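PDB 6GDX: periplasmic divalent cation tolerance protein from Synechococcus elongatus, which is of uncertain function: it belongs to the CutA family, may bind copper, and possibly carries or signals small molecules rather than conferring heavy-metal tolerance. Local coordinates for residues D32-L37 / C112-P117; L36-S41 / S103-A108; I64-S69 / T81-S86. One frame throughout, in Å; residues are numbered along the deposited sequence.

Interaction 1 of 3, residues D32-L37 / C112-P117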
ATOM      1  N   ASP B  32       3.012  16.909  -4.650  1.00 11.62           N
ATOM      2  CA  ASP B  32       1.621  17.324  -4.720  1.00 12.50           C
ATOM      3  C   ASP B  32       0.643  16.193  -5.062  1.00 11.55           C
ATOM      4  O   ASP B  32      -0.535  16.452  -5.253  1.00 14.20           O
ATOM      5  CB  ASP B  32       1.460  18.452  -5.750  1.00 15.90           C
ATOM      6  N   LEU B  33       1.121  14.958  -5.139  1.00  9.99           N
ATOM      7  CA  LEU B  33       0.232  13.784  -5.335  1.00  9.64           C
ATOM      8  C   LEU B  33      -0.105  13.185  -3.981  1.00  9.19           C
ATOM      9  O   LEU B  33       0.688  13.264  -3.031  1.00  9.76           O
ATOM     10  CB  LEU B  33       0.919  12.776  -6.231  1.00 10.64           C
ATOM     11  CG  LEU B  33       1.342  13.283  -7.606  1.00 11.95           C
ATOM     12  CD1 LEU B  33       1.951  12.139  -8.399  1.00 12.71           C
ATOM     13  CD2 LEU B  33       0.220  13.966  -8.381  1.00 13.27           C
ATOM     14  N   ARG B  34      -1.262  12.547  -3.904  1.00  9.08           N
ATOM     15  CA  ARG B  34      -1.746  11.969  -2.660  1.00  8.90           C
ATOM     16  C   ARG B  34      -2.463  10.671  -2.943  1.00  8.49           C
ATOM     17  O   ARG B  34      -3.147  10.534  -3.970  1.00  9.47           O
ATOM     18  CB  ARG B  34      -2.716  12.898  -1.942  1.00  9.57           C
ATOM     19  CG  ARG B  34      -2.150  14.225  -1.500  1.00 10.20           C
ATOM     20  CD  ARG B  34      -1.189  14.048  -0.335  1.00 10.29           C
ATOM     21  NE  ARG B  34      -0.721  15.315   0.215  1.00 10.99           N
ATOM     22  CZ  ARG B  34       0.274  16.032  -0.291  1.00 11.34           C
ATOM     23  NH1 ARG B  34       0.885  15.676  -1.413  1.00 11.87           N
ATOM     24  NH2 ARG B  34       0.645  17.153   0.339  1.00 13.56           N
ATOM     25  N   LEU B  35      -2.327   9.730  -2.006  1.00  8.33           N
ATOM     26  CA  LEU B  35      -3.119   8.480  -2.001  1.00  8.55           C
ATOM     27  C   LEU B  35      -3.960   8.488  -0.749  1.00  8.66           C
ATOM     28  O   LEU B  35      -3.415   8.447   0.365  1.00 11.14           O
ATOM     29  CB  LEU B  35      -2.220   7.265  -1.967  1.00 10.12           C
ATOM     30  CG  LEU B  35      -1.250   7.065  -3.100  1.00 12.82           C
ATOM     31  CD1 LEU B  35      -0.315   5.886  -2.832  1.00 14.32           C
ATOM     32  CD2 LEU B  35      -1.979   6.887  -4.414  1.00 15.39           C
ATOM     33  N   LEU B  36      -5.269   8.512  -0.881  1.00  8.02           N
ATOM     34  CA  LEU B  36      -6.160   8.419   0.266  1.00  8.17           C
ATOM     35  C   LEU B  36      -6.636   6.985   0.367  1.00  8.17           C
ATOM     36  O   LEU B  36      -7.214   6.437  -0.589  1.00  8.95           O
ATOM     37  CB  LEU B  36      -7.294   9.423   0.161  1.00  9.30           C
ATOM     38  CG  LEU B  36      -8.249   9.438   1.348  1.00 10.33           C
ATOM     39  CD1 LEU B  36      -8.872  10.823   1.512  1.00 11.60           C
ATOM     40  CD2 LEU B  36      -9.354   8.402   1.281  1.00 11.76           C
ATOM     41  N   LEU B  37      -6.422   6.390   1.539  1.00  8.24           N
ATOM     42  CA  LEU B  37      -6.804   5.004   1.818  1.00  8.55           C
ATOM     43  C   LEU B  37      -7.992   4.968   2.734  1.00  8.18           C
ATOM     44  O   LEU B  37      -8.003   5.636   3.788  1.00  9.57           O
ATOM     45  CB  LEU B  37      -5.629   4.285   2.490  1.00  9.58           C
ATOM     46  CG  LEU B  37      -4.282   4.378   1.781  1.00 12.32           C
ATOM     47  CD1 LEU B  37      -3.218   3.673   2.617  1.00 13.75           C
ATOM     48  CD2 LEU B  37      -4.323   3.913   0.353  1.00 14.95           C
ATOM     49  N   CYS B 112      -9.331   6.728   7.304  1.00  9.66           N
ATOM     50  CA  CYS B 112      -8.796   7.799   6.476  1.00 10.50           C
ATOM     51  C   CYS B 112      -7.315   7.907   6.749  1.00 10.21           C
ATOM     52  O   CYS B 112      -6.915   8.374   7.821  1.00 11.91           O
ATOM     53  CB  CYS B 112      -9.471   9.121   6.784  1.00 12.47           C
ATOM     54  SG  CYS B 112      -8.799  10.495   5.809  1.00 15.89           S
ATOM     55  N   LEU B 113      -6.498   7.425   5.822  1.00  9.38           N
ATOM     56  CA  LEU B 113      -5.067   7.534   5.946  1.00  9.89           C
ATOM     57  C   LEU B 113      -4.523   8.002   4.611  1.00  9.29           C
ATOM     58  O   LEU B 113      -4.887   7.438   3.581  1.00 11.66           O
ATOM     59  CB  LEU B 113      -4.448   6.224   6.311  1.00 11.12           C
ATOM     60  CG  LEU B 113      -4.777   5.730   7.723  1.00 12.89           C
ATOM     61  CD1 LEU B 113      -4.204   4.363   7.887  1.00 17.56           C
ATOM     62  CD2 LEU B 113      -4.224   6.643   8.808  1.00 14.36           C
ATOM     63  N   VAL B 114      -3.682   9.040   4.613  1.00  8.36           N
ATOM     64  CA  VAL B 114      -3.200   9.618   3.378  1.00  8.41           C
ATOM     65  C   VAL B 114      -1.708   9.429   3.296  1.00  8.15           C
ATOM     66  O   VAL B 114      -0.987   9.780   4.239  1.00  8.92           O
ATOM     67  CB  VAL B 114      -3.570  11.082   3.297  1.00  9.69           C
ATOM     68  CG1 VAL B 114      -3.107  11.679   1.974  1.00 11.29           C
ATOM     69  CG2 VAL B 114      -5.063  11.271   3.472  1.00 10.08           C
ATOM     70  N   LEU B 115      -1.237   8.958   2.145  1.00  8.24           N
ATOM     71  CA  LEU B 115       0.190   8.822   1.843  1.00  9.05           C
ATOM     72  C   LEU B 115       0.590   9.812   0.765  1.00  9.37           C
ATOM     73  O   LEU B 115      -0.223  10.164  -0.093  1.00  9.79           O
ATOM     74  CB  LEU B 115       0.531   7.414   1.354  1.00  9.71           C
ATOM     75  CG  LEU B 115       0.126   6.260   2.250  1.00 11.01           C
ATOM     76  CD1 LEU B 115       0.467   4.945   1.584  1.00 11.95           C
ATOM     77  CD2 LEU B 115       0.843   6.339   3.570  1.00 12.91           C
ATOM     78  N   THR B 116       1.836  10.256   0.807  1.00  9.89           N
ATOM     79  CA  THR B 116       2.410  11.115  -0.236  1.00 10.00           C
ATOM     80  C   THR B 116       3.497  10.361  -0.970  1.00 10.23           C
ATOM     81  O   THR B 116       4.568  10.094  -0.406  1.00 11.86           O
ATOM     82  CB  THR B 116       2.947  12.425   0.358  1.00 11.66           C
ATOM     83  OG1 THR B 116       1.827  13.173   0.863  1.00 13.66           O
ATOM     84  CG2 THR B 116       3.671  13.264  -0.689  1.00 12.38           C
ATOM     85  N   PRO B 117       3.271  10.028  -2.238  1.00 10.12           N
ATOM     86  CA  PRO B 117       4.362   9.519  -3.083  1.00 11.05           C
ATOM     87  C   PRO B 117       5.459  10.558  -3.243  1.00 11.10           C
ATOM     88  O   PRO B 117       5.205  11.758  -3.337  1.00 14.95           O
ATOM     89  CB  PRO B 117       3.664   9.211  -4.405  1.00 14.16           C
ATOM     90  CG  PRO B 117       2.202   9.094  -4.051  1.00 13.95           C
ATOM     91  CD  PRO B 117       2.008  10.107  -2.991  1.00 10.97           C
TER
HETATM   92  O   HOH W   1       3.460  13.791  -3.959  1.00 14.49           O

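Interaction 2 of 3, residues L36-S41 / S103-A108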
ATOM      1  N   LEU B  36      -5.269   8.512  -0.881  1.00  8.02           N
ATOM      2  CA  LEU B  36      -6.160   8.419   0.266  1.00  8.17           C
ATOM      3  C   LEU B  36      -6.636   6.985   0.367  1.00  8.17           C
ATOM      4  O   LEU B  36      -7.214   6.437  -0.589  1.00  8.95           O
ATOM      5  CB  LEU B  36      -7.294   9.423   0.161  1.00  9.30           C
ATOM      6  CG  LEU B  36      -8.249   9.438   1.348  1.00 10.33           C
ATOM      7  CD1 LEU B  36      -8.872  10.823   1.512  1.00 11.60           C
ATOM      8  CD2 LEU B  36      -9.354   8.402   1.281  1.00 11.76           C
ATOM      9  N   LEU B  37      -6.422   6.390   1.539  1.00  8.24           N
ATOM     10  CA  LEU B  37      -6.804   5.004   1.818  1.00  8.55           C
ATOM     11  C   LEU B  37      -7.992   4.968   2.734  1.00  8.18           C
ATOM     12  O   LEU B  37      -8.003   5.636   3.788  1.00  9.57           O
ATOM     13  CB  LEU B  37      -5.629   4.285   2.490  1.00  9.58           C
ATOM     14  CG  LEU B  37      -4.282   4.378   1.781  1.00 12.32           C
ATOM     15  CD1 LEU B  37      -3.218   3.673   2.617  1.00 13.75           C
ATOM     16  CD2 LEU B  37      -4.323   3.913   0.353  1.00 14.95           C
ATOM     17  N   THR B  38      -9.007   4.211   2.344  1.00  8.23           N
ATOM     18  CA  THR B  38     -10.163   3.963   3.193  1.00  8.28           C
ATOM     19  C   THR B  38     -10.672   2.544   2.913  1.00  8.31           C
ATOM     20  O   THR B  38     -10.185   1.880   1.992  1.00  9.76           O
ATOM     21  CB  THR B  38     -11.259   5.013   2.990  1.00  9.74           C
ATOM     22  OG1 THR B  38     -12.270   4.855   3.993  1.00 10.03           O
ATOM     23  CG2 THR B  38     -11.876   4.948   1.635  1.00 11.42           C
ATOM     24  N   THR B  39     -11.625   2.077   3.708  1.00  8.82           N
ATOM     25  CA  THR B  39     -12.261   0.776   3.473  1.00  9.15           C
ATOM     26  C   THR B  39     -13.759   0.948   3.486  1.00  9.10           C
ATOM     27  O   THR B  39     -14.300   1.852   4.116  1.00 10.10           O
ATOM     28  CB  THR B  39     -11.847  -0.272   4.511  1.00 10.38           C
ATOM     29  OG1 THR B  39     -12.367   0.094   5.775  1.00 13.43           O
ATOM     30  CG2 THR B  39     -10.353  -0.435   4.590  1.00 10.84           C
ATOM     31  N   VAL B  40     -14.433   0.035   2.773  1.00  9.12           N
ATOM     32  CA  VAL B  40     -15.877  -0.135   2.864  1.00  9.43           C
ATOM     33  C   VAL B  40     -16.149  -1.629   3.036  1.00  9.74           C
ATOM     34  O   VAL B  40     -15.227  -2.448   3.007  1.00 10.80           O
ATOM     35  CB  VAL B  40     -16.602   0.418   1.620  1.00 10.53           C
ATOM     36  CG1 VAL B  40     -16.354   1.892   1.465  1.00 11.38           C
ATOM     37  CG2 VAL B  40     -16.190  -0.325   0.355  1.00 10.82           C
ATOM     38  N   SER B  41     -17.410  -1.999   3.246  1.00 10.40           N
ATOM     39  CA  SER B  41     -17.705  -3.391   3.538  1.00 11.54           C
ATOM     40  C   SER B  41     -17.773  -4.285   2.302  1.00 11.69           C
ATOM     41  O   SER B  41     -17.209  -5.376   2.329  1.00 13.90           O
ATOM     42  CB  SER B  41     -19.011  -3.511   4.321  1.00 13.20           C
ATOM     43  OG  SER B  41     -19.324  -4.859   4.583  1.00 17.49           O
ATOM     44  N   SER B 103     -19.839  12.701   3.498  1.00 20.11           N
ATOM     45  CA  SER B 103     -21.241  12.539   3.112  1.00 21.47           C
ATOM     46  C   SER B 103     -21.564  11.262   2.360  1.00 19.82           C
ATOM     47  O   SER B 103     -22.681  10.784   2.452  1.00 24.95           O
ATOM     48  CB  SER B 103     -21.712  13.732   2.255  1.00 26.10           C
ATOM     49  OG  SER B 103     -21.082  13.780   0.993  1.00 30.64           O
ATOM     50  N   GLN B 104     -20.621  10.744   1.579  1.00 16.53           N
ATOM     51  CA  GLN B 104     -20.869   9.666   0.641  1.00 16.86           C
ATOM     52  C   GLN B 104     -20.375   8.307   1.107  1.00 16.86           C
ATOM     53  O   GLN B 104     -20.878   7.286   0.630  1.00 17.87           O
ATOM     54  CB  GLN B 104     -20.244   9.990  -0.732  1.00 19.12           C
ATOM     55  CG  GLN B 104     -20.751  11.288  -1.345  1.00 20.96           C
ATOM     56  CD  GLN B 104     -22.255  11.302  -1.471  1.00 25.55           C
ATOM     57  OE1 GLN B 104     -22.827  10.374  -2.024  1.00 27.91           O
ATOM     58  NE2 GLN B 104     -22.908  12.323  -0.901  1.00 29.64           N
ATOM     59  N   HIS B 105     -19.410   8.266   2.027  1.00 16.07           N
ATOM     60  CA  HIS B 105     -18.888   6.966   2.455  1.00 15.37           C
ATOM     61  C   HIS B 105     -19.992   6.223   3.215  1.00 16.19           C
ATOM     62  O   HIS B 105     -20.760   6.842   3.973  1.00 18.01           O
ATOM     63  CB  HIS B 105     -17.708   7.198   3.379  1.00 15.06           C
ATOM     64  CG  HIS B 105     -16.881   5.984   3.627  1.00 13.75           C
ATOM     65  ND1 HIS B 105     -17.293   4.897   4.369  1.00 13.96           N
ATOM     66  CD2 HIS B 105     -15.616   5.724   3.227  1.00 13.04           C
ATOM     67  CE1 HIS B 105     -16.291   4.031   4.431  1.00 13.26           C
ATOM     68  NE2 HIS B 105     -15.261   4.515   3.754  1.00 12.91           N
ATOM     69  N   PRO B 106     -20.091   4.894   3.059  1.00 16.24           N
ATOM     70  CA  PRO B 106     -21.135   4.157   3.796  1.00 17.12           C
ATOM     71  C   PRO B 106     -20.969   4.070   5.330  1.00 18.22           C
ATOM     72  O   PRO B 106     -21.922   3.813   6.033  1.00 19.35           O
ATOM     73  CB  PRO B 106     -21.099   2.753   3.162  1.00 17.62           C
ATOM     74  CG  PRO B 106     -19.739   2.647   2.593  1.00 18.62           C
ATOM     75  CD  PRO B 106     -19.386   4.017   2.099  1.00 16.55           C
ATOM     76  N   TYR B 107     -19.758   4.263   5.839  1.00 15.96           N
ATOM     77  CA  TYR B 107     -19.494   4.153   7.270  1.00 16.09           C
ATOM     78  C   TYR B 107     -19.575   5.537   7.905  1.00 16.63           C
ATOM     79  O   TYR B 107     -19.148   6.529   7.313  1.00 17.62           O
ATOM     80  CB  TYR B 107     -18.067   3.647   7.563  1.00 15.67           C
ATOM     81  CG  TYR B 107     -17.742   2.213   7.178  1.00 15.15           C
ATOM     82  CD1 TYR B 107     -18.681   1.352   6.602  1.00 16.54           C
ATOM     83  CD2 TYR B 107     -16.481   1.727   7.430  1.00 15.62           C
ATOM     84  CE1 TYR B 107     -18.342   0.045   6.290  1.00 17.17           C
ATOM     85  CE2 TYR B 107     -16.132   0.425   7.126  1.00 15.55           C
ATOM     86  CZ  TYR B 107     -17.058  -0.416   6.561  1.00 16.21           C
ATOM     87  OH  TYR B 107     -16.681  -1.712   6.250  1.00 16.93           O
ATOM     88  N   ALA B 108     -20.066   5.577   9.143  1.00 17.40           N
ATOM     89  CA  ALA B 108     -20.112   6.829   9.917  1.00 18.83           C
ATOM     90  C   ALA B 108     -18.729   7.337  10.297  1.00 18.77           C
ATOM     91  O   ALA B 108     -18.530   8.536  10.366  1.00 20.09           O
ATOM     92  CB  ALA B 108     -20.988   6.681  11.153  1.00 20.96           C
TER

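Interaction 3 of 3, residues I64-S69 / T81-S86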
ATOM      1  N   ILE B  64      -9.424  -0.918  -5.876  1.00  8.11           N
ATOM      2  CA  ILE B  64     -10.190  -1.659  -4.903  1.00  8.71           C
ATOM      3  C   ILE B  64      -9.592  -3.045  -4.776  1.00  8.55           C
ATOM      4  O   ILE B  64      -9.373  -3.724  -5.786  1.00  8.56           O
ATOM      5  CB  ILE B  64     -11.637  -1.799  -5.389  1.00 11.36           C
ATOM      6  CG1 ILE B  64     -12.301  -0.447  -5.685  1.00 12.71           C
ATOM      7  CG2 ILE B  64     -12.460  -2.673  -4.468  1.00 13.11           C
ATOM      8  CD1 ILE B  64     -13.584  -0.560  -6.519  1.00 14.09           C
ATOM      9  N   THR B  65      -9.373  -3.489  -3.537  1.00  9.69           N
ATOM     10  CA  THR B  65      -8.709  -4.757  -3.199  1.00 12.07           C
ATOM     11  C   THR B  65      -9.564  -5.459  -2.103  1.00 10.46           C
ATOM     12  O   THR B  65      -9.730  -4.818  -1.085  1.00  9.77           O
ATOM     13  CB  THR B  65      -7.256  -4.409  -2.581  1.00 14.25           C
ATOM     14  OG1 THR B  65      -6.517  -3.570  -3.503  1.00 15.12           O
ATOM     15  CG2 THR B  65      -6.487  -5.624  -2.322  1.00 16.39           C
ATOM     16  N   PRO B  66      -9.965  -6.736  -2.209  1.00 10.72           N
ATOM     17  CA  PRO B  66     -10.621  -7.362  -1.044  1.00 10.15           C
ATOM     18  C   PRO B  66      -9.610  -7.666   0.054  1.00  9.69           C
ATOM     19  O   PRO B  66      -8.511  -8.162  -0.225  1.00 11.55           O
ATOM     20  CB  PRO B  66     -11.187  -8.662  -1.630  1.00 12.12           C
ATOM     21  CG  PRO B  66     -10.403  -8.946  -2.841  1.00 16.85           C
ATOM     22  CD  PRO B  66      -9.932  -7.632  -3.380  1.00 13.93           C
ATOM     23  N   ILE B  67      -9.990  -7.373   1.292  1.00  8.75           N
ATOM     24  CA  ILE B  67      -9.140  -7.592   2.461  1.00  8.93           C
ATOM     25  C   ILE B  67      -9.985  -8.215   3.563  1.00  8.74           C
ATOM     26  O   ILE B  67     -11.214  -8.319   3.491  1.00  9.30           O
ATOM     27  CB  ILE B  67      -8.498  -6.278   2.966  1.00  9.23           C
ATOM     28  CG1 ILE B  67      -9.546  -5.299   3.484  1.00  9.62           C
ATOM     29  CG2 ILE B  67      -7.612  -5.663   1.893  1.00 10.45           C
ATOM     30  CD1 ILE B  67      -8.970  -4.160   4.297  1.00 10.58           C
ATOM     31  N   GLN B  68      -9.284  -8.631   4.610  1.00  8.62           N
ATOM     32  CA  GLN B  68      -9.891  -8.825   5.912  1.00  9.49           C
ATOM     33  C   GLN B  68      -9.311  -7.783   6.849  1.00  9.90           C
ATOM     34  O   GLN B  68      -8.121  -7.418   6.733  1.00 10.72           O
ATOM     35  CB  GLN B  68      -9.571 -10.215   6.454  1.00 11.38           C
ATOM     36  CG  GLN B  68     -10.197 -11.319   5.662  1.00 13.64           C
ATOM     37  CD  GLN B  68      -9.660 -12.691   6.016  1.00 17.45           C
ATOM     38  OE1 GLN B  68      -9.174 -12.929   7.106  1.00 23.62           O
ATOM     39  NE2 GLN B  68      -9.794 -13.622   5.089  1.00 21.52           N
ATOM     40  N   SER B  69     -10.130  -7.259   7.751  1.00  9.54           N
ATOM     41  CA  SER B  69      -9.717  -6.271   8.754  0.50 10.38           C
ATOM     42  C   SER B  69     -10.031  -6.794  10.145  1.00 10.37           C
ATOM     43  O   SER B  69     -11.159  -7.223  10.394  1.00 11.57           O
ATOM     44  CB  SER B  69     -10.514  -5.010   8.556  0.50 11.43           C
ATOM     45  OG  SER B  69     -10.183  -4.459   7.311  0.50 11.86           O
ATOM     46  N   THR B  81     -14.666  -9.038   6.469  1.00 10.41           N
ATOM     47  CA  THR B  81     -14.261  -8.754   5.096  1.00 10.08           C
ATOM     48  C   THR B  81     -14.571  -7.326   4.765  1.00 10.31           C
ATOM     49  O   THR B  81     -15.612  -6.778   5.143  1.00 11.94           O
ATOM     50  CB  THR B  81     -14.969  -9.684   4.115  1.00 12.67           C
ATOM     51  OG1 THR B  81     -16.374  -9.571   4.294  1.00 15.17           O
ATOM     52  CG2 THR B  81     -14.510 -11.092   4.322  1.00 14.47           C
ATOM     53  N   GLU B  82     -13.645  -6.701   4.063  1.00  9.67           N
ATOM     54  CA  GLU B  82     -13.784  -5.315   3.622  1.00  9.55           C
ATOM     55  C   GLU B  82     -13.145  -5.188   2.256  1.00  9.21           C
ATOM     56  O   GLU B  82     -12.520  -6.112   1.726  1.00  9.94           O
ATOM     57  CB  GLU B  82     -13.170  -4.338   4.621  1.00 10.55           C
ATOM     58  CG  GLU B  82     -13.895  -4.229   5.942  1.00 12.12           C
ATOM     59  CD  GLU B  82     -13.463  -3.036   6.774  1.00 13.92           C
ATOM     60  OE1 GLU B  82     -12.267  -2.760   6.793  1.00 15.75           O
ATOM     61  OE2 GLU B  82     -14.346  -2.388   7.419  1.00 17.43           O
ATOM     62  N   GLN B  83     -13.332  -4.008   1.669  1.00  9.34           N
ATOM     63  CA  GLN B  83     -12.651  -3.645   0.434  1.00  9.11           C
ATOM     64  C   GLN B  83     -11.741  -2.488   0.778  1.00  9.01           C
ATOM     65  O   GLN B  83     -12.215  -1.436   1.244  1.00  9.95           O
ATOM     66  CB  GLN B  83     -13.644  -3.190  -0.622  1.00 10.01           C
ATOM     67  CG  GLN B  83     -14.669  -4.275  -0.971  1.00 11.80           C
ATOM     68  CD  GLN B  83     -14.096  -5.389  -1.817  1.00 14.11           C
ATOM     69  OE1 GLN B  83     -13.328  -5.149  -2.740  1.00 17.96           O
ATOM     70  NE2 GLN B  83     -14.483  -6.609  -1.530  1.00 15.29           N
ATOM     71  N   GLN B  84     -10.446  -2.642   0.543  1.00  8.55           N
ATOM     72  CA  GLN B  84      -9.507  -1.544   0.658  1.00  8.54           C
ATOM     73  C   GLN B  84      -9.589  -0.703  -0.604  1.00  8.62           C
ATOM     74  O   GLN B  84      -9.459  -1.224  -1.719  1.00 10.11           O
ATOM     75  CB  GLN B  84      -8.079  -2.080   0.822  1.00  9.57           C
ATOM     76  CG  GLN B  84      -7.004  -1.016   0.963  1.00 10.70           C
ATOM     77  CD  GLN B  84      -7.096  -0.344   2.300  1.00 12.00           C
ATOM     78  OE1 GLN B  84      -6.950  -1.013   3.326  1.00 13.59           O
ATOM     79  NE2 GLN B  84      -7.380   0.954   2.330  1.00 13.93           N
ATOM     80  N   MET B  85      -9.712   0.592  -0.431  1.00  8.38           N
ATOM     81  CA  MET B  85      -9.741   1.543  -1.523  1.00  8.79           C
ATOM     82  C   MET B  85      -8.556   2.480  -1.455  1.00  8.46           C
ATOM     83  O   MET B  85      -8.145   2.885  -0.354  1.00 10.18           O
ATOM     84  CB  MET B  85     -11.039   2.337  -1.473  1.00  9.50           C
ATOM     85  CG  MET B  85     -12.263   1.458  -1.452  1.00 10.72           C
ATOM     86  SD  MET B  85     -13.827   2.392  -1.524  1.00 11.13           S
ATOM     87  CE  MET B  85     -13.731   2.988  -3.201  1.00 10.48           C
ATOM     88  N   SER B  86      -7.992   2.790  -2.606  1.00  7.74           N
ATOM     89  CA  SER B  86      -6.896   3.738  -2.732  1.00  8.39           C
ATOM     90  C   SER B  86      -7.263   4.746  -3.800  1.00  8.22           C
ATOM     91  O   SER B  86      -7.369   4.397  -4.986  1.00  9.08           O
ATOM     92  CB  SER B  86      -5.617   3.009  -3.097  1.00  9.89           C
ATOM     93  OG  SER B  86      -4.594   3.907  -3.411  1.00 13.13           O
TER
HETATM   94  O   HOH W   2      -6.882  -0.772  -3.108  1.00 15.04           O

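Interaction 1 of 3, residues D32-L37 / C112-P117
L37 N gives its hydrogen to L113 O over 2.8 Å, meeting the carbonyl almost end-on, and L113 N answers to L37 O. Two residues earlier on the first strand, L35 pairs with L115 in the same way: L35 N to L115 O is 2.9 Å with an N-H...O angle of 172°, and L35 O receives L115 N. That same L35 O is also approached by the CA-H of V114, with CA at 3.2 Å. On the face bearing L35, L37, L113 and L115, the methyls L37 CD1 and L115 CD1 meet at 4.0 Å, while L35 CG lies across the ring of P117, 4.1 Å from its CG. L113 and L115 of the third subunit pack against this face. In the antiparallel sheet of the ferredoxin-like fold, strand 113-115 is outermost within the chain, yet L113 and V114 pair with a strand of the second subunit and the sheet runs on. The reverse face carries L36 and V114, with L36 packed on L101 of helix 91-104. R34, bent at chi2 (-71°), runs beside T116, whose OG1 sits 3.2 Å above one face of the guanidinium without bonding to it; NH1 instead reaches A31 O and, in the guanidinium plane, L33 O. Beyond the ladder, a water accepts from L33 N (2.9 Å) and donates to P117 O (2.8 Å).

Interaction 2 of 3, residues L36-S41 / S103-A108
Where helix 91-104 ends, the chain turns through H105, P106 and Y107 and docks on the last residues of strand 33-40. H105, the first residue to leave helical geometry, makes the main polar link. Its CG lies anti to the backbone N (chi1 -166°), which sends the imidazole across to the strand. NE2 donates to T38 OG1 at 3.0 Å, with the oxygen tilted out of the ring plane, and makes a second, weak bond to T39 O at 2.9 Å, where the angle at the hydrogen is only 116°. The T38 hydroxyl is hydrogen-bonded in turn to E111 O, so it ties the turn and the segment ahead of strand 113-115 to the same point. On the other ring nitrogen, ND1 accepts Y107 N at 2.9 Å in the ring plane; bonds at both ring nitrogens help to fix the rotation of the imidazole, in a pattern consistent with a proton on NE2. V40 closes over one face: its CG1 stands 4.0 Å from the ring centroid in a CH-pi contact and also presses on P106 CG at 3.6 Å. Y107 reaches the end of the strand, its OH near V40 C (3.3 Å) and S41 CB (3.5 Å) but hydrogen-bonded to E82 OE2. A Bis-Tris molecule, probably from the crystallisation liquor, lies about 4 Å from the tyrosine side chain and may mark a pocket. This is the connection from the second helix to the fourth strand of a beta-alpha-beta-beta-alpha-beta ferredoxin-like fold, as in the PII superfamily.

Interaction 3 of 3, residues I64-S69 / T81-S86
I64 lies opposite M85 in a non-hydrogen-bonded pair, and its CG2 methyl runs close against the amide oxygen of Q83, 3.1 Å from OE1. T65 follows with two backbone bonds to Q84: T65 N to Q84 O at 2.9 Å and Q84 N to T65 O at 2.8 Å. A water joins the same residues, lying 2.8 Å from T65 OG1 and donating to Q84 O. P66, with no N-H to offer, falls opposite Q83 in a non-hydrogen-bonded pair; Q83, bent at chi2, brings its NE2 to 3.9 Å from P66 CB. The segments are arms of the long beta hairpin 61-73/76-90, the second and third strands of the ferredoxin-like fold, and the sheet runs on into the second subunit at Q68 and S69 and into the third at I64. At I67 the ladder resumes: I67 N to E82 O and E82 N to I67 O are both nearly straight at the hydrogen, and E82 N stands above the carbonyl plane of I67. I67 holds CG1 between its backbone N and carbonyl carbon (chi1 65°), which sets CG1 3.5 Å from E82 O and leaves CG2 to rest on Q84 CB at 3.8 Å. The amide of Q68 is hydrogen-bonded by E43 and Q47 of the second subunit. S69 OG donates to E82 OE1 (2.7 Å) from above the carboxylate plane, in one of two modelled conformers and to that extent doubtful. T39 OG1 also binds OE1, and OE2 makes a weak hydrogen bond to Bis-Tris.

All three contacts involve one four-stranded sheet, interaction 2 through a single strand. Interactions 1 and 2 share strand 33-40, which pairs in interaction 1 with strand 113-115 and, further along, receives the turn after helix 91-104 in interaction 2. Interaction 3 joins the strand on its other side, 76-90, to strand 61-73. Interaction 1 is the buried, leucine-rich one, closed by other subunits; interactions 2 and 3 are partly buried, and 3 also reaches both neighbouring subunits while 2 touches neither. Ladders carry 1 and 3, side-chain bonds carry 2. E82 and Y107 link 2 with 3 beside Bis-Tris, and L37 packs on Q84 and S86 between 1 and 3.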